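Local coordinates for protein enoyl-CoA hydratase/carnithine racemase (Magnetospirillum magneticum, PDB 4NEK) that probably acts as a delta(3)-delta(2)-enoyl-CoA isomerase, shifting the double bond of unsaturated acyl-CoA chains, as a member of the crotonase-like family, at residues Gly12-Arg17 against Ala36-Lys41; Val50-Gly55 against Thr185-Ala190; Gly106-Pro111 against Val134-Ser139; Gln141-Leu146 against Ala153-Leu158. All blocks are in the same frame, centred on the assembly; numbering follows the deposited sequence.

How the contacts relate
Contacts 1 and 2 share the main sheet of this crotonase-like subunit: strands 13-18 and 50-54 are neighbours in it, helix 29-44 links them in the chain, and the two contact centres lie about 11 Å apart. Contacts 3 and 4 form a second pair, with centres about 10 Å apart, in the region where helices 105-108, 139-147 and 149-156 gather and where both contacts reach a second subunit. Along the chain contact 1 closes first. Contacts 3 and 4 follow in series inside the long loop closed by contact 2, whose centre is about 20 Å from contact 3 and about 26 Å from contact 4. One pair thus builds the sheet layers; the other lies towards the assembly interface.

Contact 1: Gly12-Arg17 against Ala36-Lys41; sequences GVQVVR and AEAFAK
Gln14 reaches from strand 13-17 to the backbone of helix 36-41, where its NE2 lies 2.9 Å from the carbonyl O of Ala38. The bond is weak, its N-H...O angle being only 129°, yet it ties a sheet side chain directly to a helix carbonyl. With CG anti to the backbone N (chi1 -173°) and the chain extended beyond it, the amide is carried straight out from the strand. The amide oxygen meets Lys41, whose side chain crosses that of Gln14 obliquely, with Gln14 OE1 3.4 Å from Lys41 CE. The ammonium group of Lys41 has its salt bridge elsewhere, with Asp45. Putting an alanine at Gln14 would probably leave the carbonyl of Ala38 without this amide partner and open a gap beside CE of Lys41.

Two residues along the strand, Val16 adds a purely apolar touch, its CG2 branch meeting Ala38 CB at 4.2 Å. The methyl of Ala38 faces both the amide of Gln14 and the valine branch, which come at it from the strand side. The strand and helix axes run nearly antiparallel (177°) and 9.8 Å apart; they are the first two elements of a beta-alpha-beta unit. Strand 50-54 completes that unit and binds the backbone of Gln14, strand 5-10 lies along the other side of strand 13-18, and helix 179-194 packs against Val13 and Val15.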
loop_
_atom_site.group_PDB
_atom_site.type_symbol
_atom_site.label_atom_id
_atom_site.label_comp_id
_atom_site.label_asym_id
_atom_site.label_seq_id
_atom_site.Cartn_x
_atom_site.Cartn_y
_atom_site.Cartn_z
ATOM N N GLY C 12 4.377 -30.610 20.135
ATOM C CA GLY C 12 5.650 -29.994 19.809
ATOM C C GLY C 12 5.753 -28.483 20.046
ATOM O O GLY C 12 6.791 -27.878 19.730
ATOM N N VAL C 13 4.687 -27.882 20.583
ATOM C CA VAL C 13 4.604 -26.456 20.768
ATOM C C VAL C 13 4.521 -26.137 22.227
ATOM O O VAL C 13 3.628 -26.594 22.917
ATOM C CB VAL C 13 3.333 -25.901 20.107
ATOM C CG1 VAL C 13 3.245 -24.411 20.321
ATOM C CG2 VAL C 13 3.319 -26.181 18.617
ATOM N N GLN C 14 5.436 -25.315 22.717
ATOM C CA GLN C 14 5.338 -24.849 24.086
ATOM C C GLN C 14 4.615 -23.523 24.171
ATOM O O GLN C 14 5.112 -22.519 23.707
ATOM C CB GLN C 14 6.678 -24.677 24.718
ATOM C CG GLN C 14 6.473 -24.353 26.182
ATOM C CD GLN C 14 7.713 -24.561 27.015
ATOM O OE1 GLN C 14 8.445 -25.523 26.833
ATOM N NE2 GLN C 14 7.965 -23.641 27.933
ATOM N N VAL C 15 3.432 -23.546 24.760
ATOM C CA VAL C 15 2.604 -22.398 24.880
ATOM C C VAL C 15 2.959 -21.700 26.162
ATOM O O VAL C 15 3.067 -22.333 27.208
ATOM C CB VAL C 15 1.154 -22.812 24.966
ATOM C CG1 VAL C 15 0.262 -21.589 25.117
ATOM C CG2 VAL C 15 0.760 -23.571 23.722
ATOM N N VAL C 16 3.200 -20.408 26.070
ATOM C CA VAL C 16 3.634 -19.594 27.199
ATOM C C VAL C 16 2.709 -18.387 27.233
ATOM O O VAL C 16 2.722 -17.603 26.311
ATOM C CB VAL C 16 5.073 -19.123 26.981
ATOM C CG1 VAL C 16 5.511 -18.239 28.117
ATOM C CG2 VAL C 16 6.021 -20.314 26.858
ATOM N N ARG C 17 1.873 -18.301 28.244
ATOM C CA ARG C 17 0.823 -17.322 28.269
ATOM C C ARG C 17 0.974 -16.387 29.471
ATOM O O ARG C 17 1.134 -16.843 30.590
ATOM C CB ARG C 17 -0.537 -17.991 28.354
ATOM C CG ARG C 17 -1.632 -16.943 28.312
ATOM C CD ARG C 17 -2.996 -17.513 28.610
ATOM N NE ARG C 17 -3.476 -18.475 27.637
ATOM C CZ ARG C 17 -4.069 -18.166 26.475
ATOM N NH1 ARG C 17 -4.297 -16.905 26.103
ATOM N NH2 ARG C 17 -4.429 -19.124 25.659
ATOM N N ALA C 36 11.409 -16.362 31.626
ATOM C CA ALA C 36 12.761 -16.815 31.327
ATOM C C ALA C 36 12.879 -18.300 31.599
ATOM O O ALA C 36 13.519 -19.040 30.855
ATOM C CB ALA C 36 13.774 -16.042 32.147
ATOM N N GLU C 37 12.283 -18.745 32.686
ATOM C CA GLU C 37 12.350 -20.155 33.043
ATOM C C GLU C 37 11.689 -20.982 31.966
ATOM O O GLU C 37 12.236 -21.989 31.537
ATOM C CB GLU C 37 11.663 -20.394 34.375
ATOM C CG GLU C 37 12.023 -21.684 35.094
ATOM C CD GLU C 37 11.343 -21.769 36.471
ATOM O OE1 GLU C 37 10.089 -21.823 36.516
ATOM O OE2 GLU C 37 12.045 -21.740 37.518
ATOM N N ALA C 38 10.503 -20.562 31.543
ATOM C CA ALA C 38 9.803 -21.281 30.475
ATOM C C ALA C 38 10.622 -21.409 29.167
ATOM O O ALA C 38 10.584 -22.445 28.528
ATOM C CB ALA C 38 8.481 -20.621 30.201
ATOM N N PHE C 39 11.349 -20.373 28.791
ATOM C CA PHE C 39 12.228 -20.477 27.643
ATOM C C PHE C 39 13.371 -21.415 27.861
ATOM O O PHE C 39 13.702 -22.176 26.989
ATOM C CB PHE C 39 12.730 -19.104 27.184
ATOM C CG PHE C 39 11.768 -18.447 26.265
ATOM C CD1 PHE C 39 10.606 -17.849 26.772
ATOM C CD2 PHE C 39 11.928 -18.538 24.908
ATOM C CE1 PHE C 39 9.655 -17.298 25.935
ATOM C CE2 PHE C 39 10.987 -17.978 24.055
ATOM C CZ PHE C 39 9.845 -17.369 24.571
ATOM N N ALA C 40 13.975 -21.391 29.042
ATOM C CA ALA C 40 15.089 -22.297 29.342
ATOM C C ALA C 40 14.604 -23.748 29.306
ATOM O O ALA C 40 15.224 -24.616 28.709
ATOM C CB ALA C 40 15.693 -21.963 30.694
ATOM N N LYS C 41 13.450 -24.004 29.877
ATOM C CA LYS C 41 12.923 -25.346 29.827
ATOM C C LYS C 41 12.655 -25.783 28.375
ATOM O O LYS C 41 13.097 -26.849 27.939
ATOM C CB LYS C 41 11.677 -25.426 30.702
ATOM C CG LYS C 41 10.778 -26.578 30.299
ATOM C CD LYS C 41 9.350 -26.603 30.873
ATOM C CE LYS C 41 8.275 -27.109 29.879
ATOM N NZ LYS C 41 8.672 -28.240 28.982
#

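Contact 2: Val50-Gly55 against Thr185-Ala190; sequences VFLILG and TAMAAA
Leu52 and Val50 meet helix 185-190 through methyl groups, and no polar side chain takes part. In the methyl-to-methyl class, Leu52 CD1 rests 3.9 Å from Ala186 CB, while Val50 CG1 stands 4.0 Å from Ala190 CB, close to where the two backbones come nearest. The second class sets side chain against backbone: Leu52 CD2 lies 4.0 Å from Met187 CA, and Val50 CG2 touches the carbonyl O of Ala190 at 3.8 Å. Leu52 holds its CG anti to the backbone N (chi1 169°), which sends the forked end out to the helix, one branch to Ala186 and the other to Met187.

This is the alpha/beta layering of the crotonase fold, in which a helix from much later in the chain covers a strand of the main sheet; the axes are 8.9 Å apart and run nearly antiparallel, at 167°. Phe51 points away from this helix and stacks on Phe39 of helix 29-44, so the sheet is covered on both faces.

One further methyl contact comes from Met187, a selenomethionine. Bent at chi2 and chi3, it crosses Leu52 at about a right angle, bringing its CE to 4.1 Å from Leu52 CD2. Val13 and Val15 of strand 13-18 also touch it.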
loop_
_atom_site.group_PDB
_atom_site.type_symbol
_atom_site.label_atom_id
_atom_site.label_comp_id
_atom_site.label_asym_id
_atom_site.label_seq_id
_atom_site.Cartn_x
_atom_site.Cartn_y
_atom_site.Cartn_z
ATOM N N VAL C 50 8.815 -25.618 18.986
ATOM C CA VAL C 50 8.456 -24.245 18.732
ATOM C C VAL C 50 7.836 -23.662 19.987
ATOM O O VAL C 50 7.123 -24.365 20.680
ATOM C CB VAL C 50 7.411 -24.203 17.606
ATOM C CG1 VAL C 50 6.934 -22.793 17.326
ATOM C CG2 VAL C 50 8.002 -24.776 16.349
ATOM N N PHE C 51 8.027 -22.360 20.208
ATOM C CA PHE C 51 7.299 -21.608 21.239
ATOM C C PHE C 51 6.166 -20.803 20.665
ATOM O O PHE C 51 6.271 -20.248 19.585
ATOM C CB PHE C 51 8.211 -20.605 21.907
ATOM C CG PHE C 51 9.334 -21.224 22.699
ATOM C CD1 PHE C 51 9.146 -21.546 24.013
ATOM C CD2 PHE C 51 10.584 -21.410 22.133
ATOM C CE1 PHE C 51 10.180 -22.103 24.753
ATOM C CE2 PHE C 51 11.620 -21.949 22.862
ATOM C CZ PHE C 51 11.420 -22.322 24.165
ATOM N N LEU C 52 5.114 -20.688 21.447
ATOM C CA LEU C 52 4.031 -19.793 21.120
ATOM C C LEU C 52 3.705 -18.907 22.329
ATOM O O LEU C 52 3.291 -19.393 23.355
ATOM C CB LEU C 52 2.809 -20.591 20.743
ATOM C CG LEU C 52 1.515 -19.794 20.625
ATOM C CD1 LEU C 52 1.654 -18.763 19.532
ATOM C CD2 LEU C 52 0.367 -20.701 20.274
ATOM N N ILE C 53 3.894 -17.602 22.182
ATOM C CA ILE C 53 3.668 -16.665 23.260
ATOM C C ILE C 53 2.374 -15.943 23.094
ATOM O O ILE C 53 2.142 -15.349 22.062
ATOM C CB ILE C 53 4.706 -15.566 23.263
ATOM C CG1 ILE C 53 6.089 -16.150 23.278
ATOM C CG2 ILE C 53 4.575 -14.677 24.486
ATOM C CD1 ILE C 53 7.081 -15.089 22.882
ATOM N N LEU C 54 1.582 -15.957 24.153
ATOM C CA LEU C 54 0.228 -15.407 24.151
ATOM C C LEU C 54 0.014 -14.483 25.335
ATOM O O LEU C 54 0.730 -14.557 26.331
ATOM C CB LEU C 54 -0.801 -16.528 24.318
ATOM C CG LEU C 54 -0.702 -17.623 23.266
ATOM C CD1 LEU C 54 -1.710 -18.743 23.526
ATOM C CD2 LEU C 54 -0.928 -17.050 21.892
ATOM N N GLY C 55 -1.007 -13.645 25.232
ATOM C CA GLY C 55 -1.434 -12.848 26.359
ATOM C C GLY C 55 -2.803 -13.252 26.857
ATOM O O GLY C 55 -3.203 -14.413 26.801
ATOM N N THR C 185 -5.023 -19.326 14.779
ATOM C CA THR C 185 -4.193 -19.080 13.615
ATOM C C THR C 185 -2.719 -19.089 14.000
ATOM O O THR C 185 -1.888 -19.606 13.270
ATOM C CB THR C 185 -4.534 -17.717 13.024
ATOM O OG1 THR C 185 -5.916 -17.700 12.699
ATOM C CG2 THR C 185 -3.770 -17.457 11.774
ATOM N N ALA C 186 -2.391 -18.447 15.121
ATOM C CA ALA C 186 -1.038 -18.449 15.566
ATOM C C ALA C 186 -0.608 -19.868 15.901
ATOM O O ALA C 186 0.530 -20.253 15.622
ATOM C CB ALA C 186 -0.867 -17.543 16.759
HETATM N N MSE C 187 -1.522 -20.646 16.466
HETATM C CA MSE C 187 -1.203 -22.022 16.810
HETATM C C MSE C 187 -0.978 -22.808 15.557
HETATM O O MSE C 187 -0.120 -23.673 15.510
HETATM C CB MSE C 187 -2.329 -22.599 17.657
HETATM C CG MSE C 187 -2.163 -24.077 17.920
HETATM SE SE MSE C 187 -0.487 -24.548 18.902
HETATM C CE MSE C 187 -1.255 -24.436 20.719
ATOM N N ALA C 188 -1.766 -22.542 14.528
ATOM C CA ALA C 188 -1.615 -23.284 13.269
ATOM C C ALA C 188 -0.276 -22.990 12.666
ATOM O O ALA C 188 0.369 -23.876 12.144
ATOM C CB ALA C 188 -2.723 -22.935 12.267
ATOM N N ALA C 189 0.159 -21.746 12.767
ATOM C CA ALA C 189 1.487 -21.402 12.281
ATOM C C ALA C 189 2.598 -22.085 13.097
ATOM O O ALA C 189 3.568 -22.580 12.539
ATOM C CB ALA C 189 1.654 -19.911 12.302
ATOM N N ALA C 190 2.422 -22.133 14.416
ATOM C CA ALA C 190 3.340 -22.853 15.256
ATOM C C ALA C 190 3.435 -24.325 14.885
ATOM O O ALA C 190 4.532 -24.899 14.844
ATOM C CB ALA C 190 2.933 -22.717 16.712
#

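Contact 3: Gly106-Pro111 against Val134-Ser139; sequences GSTLLP and VPEAGS
Thr108 borders two flat groups of Glu136. Its OG1 stands 3.5 Å from OE2 of the Glu136 carboxylate; the two side chains cross at about a right angle, and the glutamate is poorly ordered. Thr108 CB lies 3.9 Å from the carbonyl O of Glu136. Into the plane of that carbonyl comes Ser139 OG, hydrogen-bonded to Glu136 O at 2.7 Å; Ser139 N grips the same oxygen.

The second of these bonds closes a type I' beta turn from Glu136 to Ser139, with Ala137 and Gly138 at positive phi. Gly138 is the N-cap of helix 139-147, and its N bonds to Glu222 of a second subunit. In this crotonase-like fold the turn leads a loop into a helix, against Thr108.

Thr108 divides its branches between Ala137 and Ser139: OG1 is 3.4 Å from Ala137 CB, whereas CG2, anti to the carbonyl carbon, meets Ser139 CB at 3.7 Å. A glycine in place of Thr108 is likely to open a gap beside both residues and leave the Gly104 carbonyl without its weak hydroxyl bond. A water donates to Thr108 O at 2.7 Å and to Ala137 O at 2.9 Å; the latter also accepts from His112 NE2.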
loop_
_atom_site.group_PDB
_atom_site.type_symbol
_atom_site.label_atom_id
_atom_site.label_comp_id
_atom_site.label_asym_id
_atom_site.label_seq_id
_atom_site.Cartn_x
_atom_site.Cartn_y
_atom_site.Cartn_z
ATOM N N GLY C 106 6.184 -5.161 25.423
ATOM C CA GLY C 106 5.163 -5.773 24.611
ATOM C C GLY C 106 5.373 -5.530 23.123
ATOM O O GLY C 106 5.018 -6.378 22.321
ATOM N N SER C 107 5.950 -4.400 22.752
ATOM C CA SER C 107 6.334 -4.165 21.373
ATOM C C SER C 107 7.771 -4.572 21.061
ATOM O O SER C 107 8.026 -5.123 19.986
ATOM C CB SER C 107 6.165 -2.684 20.993
ATOM O OG SER C 107 4.821 -2.428 20.623
ATOM N N THR C 108 8.719 -4.273 21.951
ATOM C CA THR C 108 10.148 -4.342 21.590
ATOM C C THR C 108 10.656 -5.758 21.607
ATOM O O THR C 108 11.733 -6.052 21.103
ATOM C CB THR C 108 11.031 -3.530 22.538
ATOM O OG1 THR C 108 10.833 -3.999 23.872
ATOM C CG2 THR C 108 10.679 -2.051 22.468
ATOM N N LEU C 109 9.846 -6.632 22.152
ATOM C CA LEU C 109 10.071 -8.054 22.043
ATOM C C LEU C 109 9.801 -8.650 20.654
ATOM O O LEU C 109 10.387 -9.662 20.248
ATOM C CB LEU C 109 9.117 -8.707 23.004
ATOM C CG LEU C 109 9.293 -10.194 23.147
ATOM C CD1 LEU C 109 10.591 -10.451 23.886
ATOM C CD2 LEU C 109 8.087 -10.806 23.858
ATOM N N LEU C 110 8.899 -8.045 19.917
ATOM C CA LEU C 110 8.394 -8.685 18.719
ATOM C C LEU C 110 9.440 -8.866 17.647
ATOM O O LEU C 110 9.347 -9.813 16.834
ATOM C CB LEU C 110 7.221 -7.895 18.188
ATOM C CG LEU C 110 6.075 -7.800 19.192
ATOM C CD1 LEU C 110 4.940 -6.962 18.615
ATOM C CD2 LEU C 110 5.555 -9.146 19.611
ATOM N N PRO C 111 10.425 -7.971 17.580
ATOM C CA PRO C 111 11.457 -8.187 16.533
ATOM C C PRO C 111 12.309 -9.440 16.751
ATOM O O PRO C 111 12.933 -9.905 15.825
ATOM C CB PRO C 111 12.315 -6.970 16.637
ATOM C CG PRO C 111 11.387 -5.906 17.149
ATOM C CD PRO C 111 10.451 -6.609 18.083
ATOM N N VAL C 134 15.654 5.444 27.748
ATOM C CA VAL C 134 15.921 4.981 26.419
ATOM C C VAL C 134 15.279 3.620 26.132
ATOM O O VAL C 134 14.937 2.865 27.029
ATOM C CB VAL C 134 17.444 4.910 26.125
ATOM C CG1 VAL C 134 18.078 6.262 26.421
ATOM C CG2 VAL C 134 18.131 3.771 26.898
ATOM N N PRO C 135 15.149 3.291 24.850
ATOM C CA PRO C 135 14.625 2.019 24.470
ATOM C C PRO C 135 15.557 0.880 24.810
ATOM O O PRO C 135 16.779 0.989 24.759
ATOM C CB PRO C 135 14.514 2.129 22.954
ATOM C CG PRO C 135 14.584 3.572 22.654
ATOM C CD PRO C 135 15.494 4.113 23.680
ATOM N N GLU C 136 14.918 -0.247 24.983
ATOM C CA GLU C 136 15.503 -1.444 25.463
ATOM C C GLU C 136 15.249 -2.544 24.413
ATOM O O GLU C 136 14.659 -2.309 23.321
ATOM C CB GLU C 136 14.723 -1.832 26.714
ATOM C CG GLU C 136 13.349 -2.443 26.346
ATOM C CD GLU C 136 12.295 -2.400 27.443
ATOM O OE1 GLU C 136 12.585 -1.932 28.567
ATOM O OE2 GLU C 136 11.158 -2.866 27.171
ATOM N N ALA C 137 15.695 -3.741 24.772
ATOM C CA ALA C 137 15.487 -4.931 23.997
ATOM C C ALA C 137 16.010 -4.879 22.556
ATOM O O ALA C 137 15.530 -5.642 21.685
ATOM C CB ALA C 137 14.007 -5.324 24.036
ATOM N N GLY C 138 16.970 -4.005 22.300
ATOM C CA GLY C 138 17.575 -3.868 20.966
ATOM C C GLY C 138 16.786 -3.020 19.992
ATOM O O GLY C 138 17.108 -2.985 18.808
ATOM N N SER C 139 15.730 -2.359 20.472
ATOM C CA SER C 139 14.838 -1.639 19.585
ATOM C C SER C 139 15.539 -0.491 18.900
ATOM O O SER C 139 15.142 -0.123 17.781
ATOM C CB SER C 139 13.591 -1.161 20.319
ATOM O OG SER C 139 13.956 -0.487 21.477
HETATM O O HOH W 1 13.729 -5.039 19.556
#

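Contact 4: Gln141-Leu146 against Ala153-Leu158; sequences QTMPAL and AEMLML
Met143 and Met155 have the nearest CA atoms of the two segments, 8.5 Å apart. The segments belong to two short, successive helices of the crotonase fold, 139-147 and 149-156, joined by a tight connection, the second running back roughly against the first. The first is kinked at Pro144, whose ring nitrogen carries no hydrogen and makes no bond to the preceding turn. In the second segment the carbonyl O of Ala153 is shared by two donors, accepting from Met157 N at 2.8 Å and from Leu158 N at 3.0 Å.

The side chains that bridge the helices are few and apolar. Both methionines are selenomethionines, and they cross at about a right angle. Met143 sets its CG anti to the carbonyl carbon and then bends at chi2 (-50°), turning its flank to the other helix while its end leads away towards Pro111. Met155 runs out extended and bends only at chi3, so that its terminal methyl CE does the touching. That methyl lies 3.3 Å from Met143 CG, a shortness that is doubtful in detail, and 3.5 Å from Met143 SE. Met126, in a loop of the same chain, touches both side chains.

A second subunit borders the two segments: Gln141 NE2 bonds to its Glu213 O, and Leu158 O accepts from its Lys196 NZ. A looser touch within the chain comes from Leu156, whose CD1 lies 4.3 Å from Met143 CB.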
loop_
_atom_site.group_PDB
_atom_site.type_symbol
_atom_site.label_atom_id
_atom_site.label_comp_id
_atom_site.label_asym_id
_atom_site.label_seq_id
_atom_site.Cartn_x
_atom_site.Cartn_y
_atom_site.Cartn_z
ATOM N N GLN C 141 18.162 -0.631 17.483
ATOM C CA GLN C 141 18.685 -1.214 16.257
ATOM C C GLN C 141 17.585 -1.838 15.378
ATOM O O GLN C 141 17.556 -1.658 14.141
ATOM C CB GLN C 141 19.687 -2.295 16.645
ATOM C CG GLN C 141 20.326 -3.044 15.521
ATOM C CD GLN C 141 21.566 -3.784 16.023
ATOM O OE1 GLN C 141 22.539 -3.177 16.456
ATOM N NE2 GLN C 141 21.539 -5.097 15.945
ATOM N N THR C 142 16.689 -2.593 15.989
ATOM C CA THR C 142 15.714 -3.314 15.190
ATOM C C THR C 142 14.686 -2.369 14.541
ATOM O O THR C 142 14.356 -2.571 13.380
ATOM C CB THR C 142 14.960 -4.319 16.021
ATOM O OG1 THR C 142 14.271 -3.653 17.087
ATOM C CG2 THR C 142 15.918 -5.356 16.559
HETATM N N MSE C 143 14.203 -1.334 15.243
HETATM C CA MSE C 143 13.202 -0.459 14.643
HETATM C C MSE C 143 13.731 0.284 13.452
HETATM O O MSE C 143 13.084 0.320 12.421
HETATM C CB MSE C 143 12.504 0.480 15.624
HETATM C CG MSE C 143 11.809 -0.318 16.697
HETATM SE SE MSE C 143 10.630 -1.818 16.005
HETATM C CE MSE C 143 10.734 -2.680 17.772
ATOM N N PRO C 144 14.914 0.907 13.575
ATOM C CA PRO C 144 15.386 1.625 12.397
ATOM C C PRO C 144 15.649 0.688 11.247
ATOM O O PRO C 144 15.380 1.044 10.085
ATOM C CB PRO C 144 16.683 2.286 12.865
ATOM C CG PRO C 144 16.551 2.388 14.343
ATOM C CD PRO C 144 15.712 1.211 14.772
ATOM N N ALA C 145 16.164 -0.501 11.542
ATOM C CA ALA C 145 16.414 -1.479 10.475
ATOM C C ALA C 145 15.095 -1.848 9.766
ATOM O O ALA C 145 15.063 -1.967 8.558
ATOM C CB ALA C 145 17.061 -2.732 11.031
ATOM N N LEU C 146 14.010 -1.996 10.509
ATOM C CA LEU C 146 12.761 -2.397 9.899
ATOM C C LEU C 146 12.027 -1.279 9.204
ATOM O O LEU C 146 11.490 -1.463 8.112
ATOM C CB LEU C 146 11.823 -2.979 10.950
ATOM C CG LEU C 146 12.190 -4.388 11.458
ATOM C CD1 LEU C 146 11.355 -4.673 12.704
ATOM C CD2 LEU C 146 11.993 -5.466 10.365
ATOM N N ALA C 153 11.827 7.077 14.180
ATOM C CA ALA C 153 11.840 8.260 15.035
ATOM C C ALA C 153 10.450 8.663 15.510
ATOM O O ALA C 153 10.349 9.179 16.600
ATOM C CB ALA C 153 12.480 9.450 14.319
ATOM N N GLU C 154 9.388 8.464 14.726
ATOM C CA GLU C 154 8.042 8.659 15.257
ATOM C C GLU C 154 7.798 7.775 16.496
ATOM O O GLU C 154 7.159 8.189 17.462
ATOM C CB GLU C 154 6.963 8.328 14.254
ATOM C CG GLU C 154 6.805 9.320 13.127
ATOM C CD GLU C 154 5.699 8.926 12.133
ATOM O OE1 GLU C 154 4.581 8.527 12.543
ATOM O OE2 GLU C 154 5.937 9.023 10.915
HETATM N N MSE C 155 8.326 6.576 16.461
HETATM C CA MSE C 155 8.085 5.625 17.537
HETATM C C MSE C 155 8.918 5.908 18.729
HETATM O O MSE C 155 8.414 5.925 19.840
HETATM C CB MSE C 155 8.411 4.211 17.084
HETATM C CG MSE C 155 7.636 3.758 15.838
HETATM SE SE MSE C 155 8.364 2.097 15.058
HETATM C CE MSE C 155 8.847 1.108 16.626
ATOM N N LEU C 156 10.203 6.161 18.507
ATOM C CA LEU C 156 11.162 6.245 19.581
ATOM C C LEU C 156 11.481 7.665 20.058
ATOM O O LEU C 156 11.786 7.874 21.230
ATOM C CB LEU C 156 12.463 5.577 19.145
ATOM C CG LEU C 156 12.326 4.116 18.760
ATOM C CD1 LEU C 156 13.677 3.518 18.445
ATOM C CD2 LEU C 156 11.683 3.308 19.869
HETATM N N MSE C 157 11.460 8.643 19.159
HETATM C CA MSE C 157 11.825 10.001 19.522
HETATM C C MSE C 157 10.599 10.805 19.839
HETATM O O MSE C 157 10.600 11.541 20.808
HETATM C CB MSE C 157 12.717 10.589 18.443
HETATM C CG MSE C 157 14.096 9.913 18.465
HETATM SE SE MSE C 157 15.271 10.535 16.993
HETATM C CE MSE C 157 15.260 12.451 17.370
ATOM N N LEU C 158 9.556 10.739 19.011
ATOM C CA LEU C 158 8.277 11.393 19.332
ATOM C C LEU C 158 7.536 10.566 20.346
ATOM O O LEU C 158 6.638 11.073 21.002
ATOM C CB LEU C 158 7.397 11.545 18.120
ATOM C CG LEU C 158 7.791 12.562 17.072
ATOM C CD1 LEU C 158 6.791 12.586 15.943
ATOM C CD2 LEU C 158 7.869 13.955 17.685
#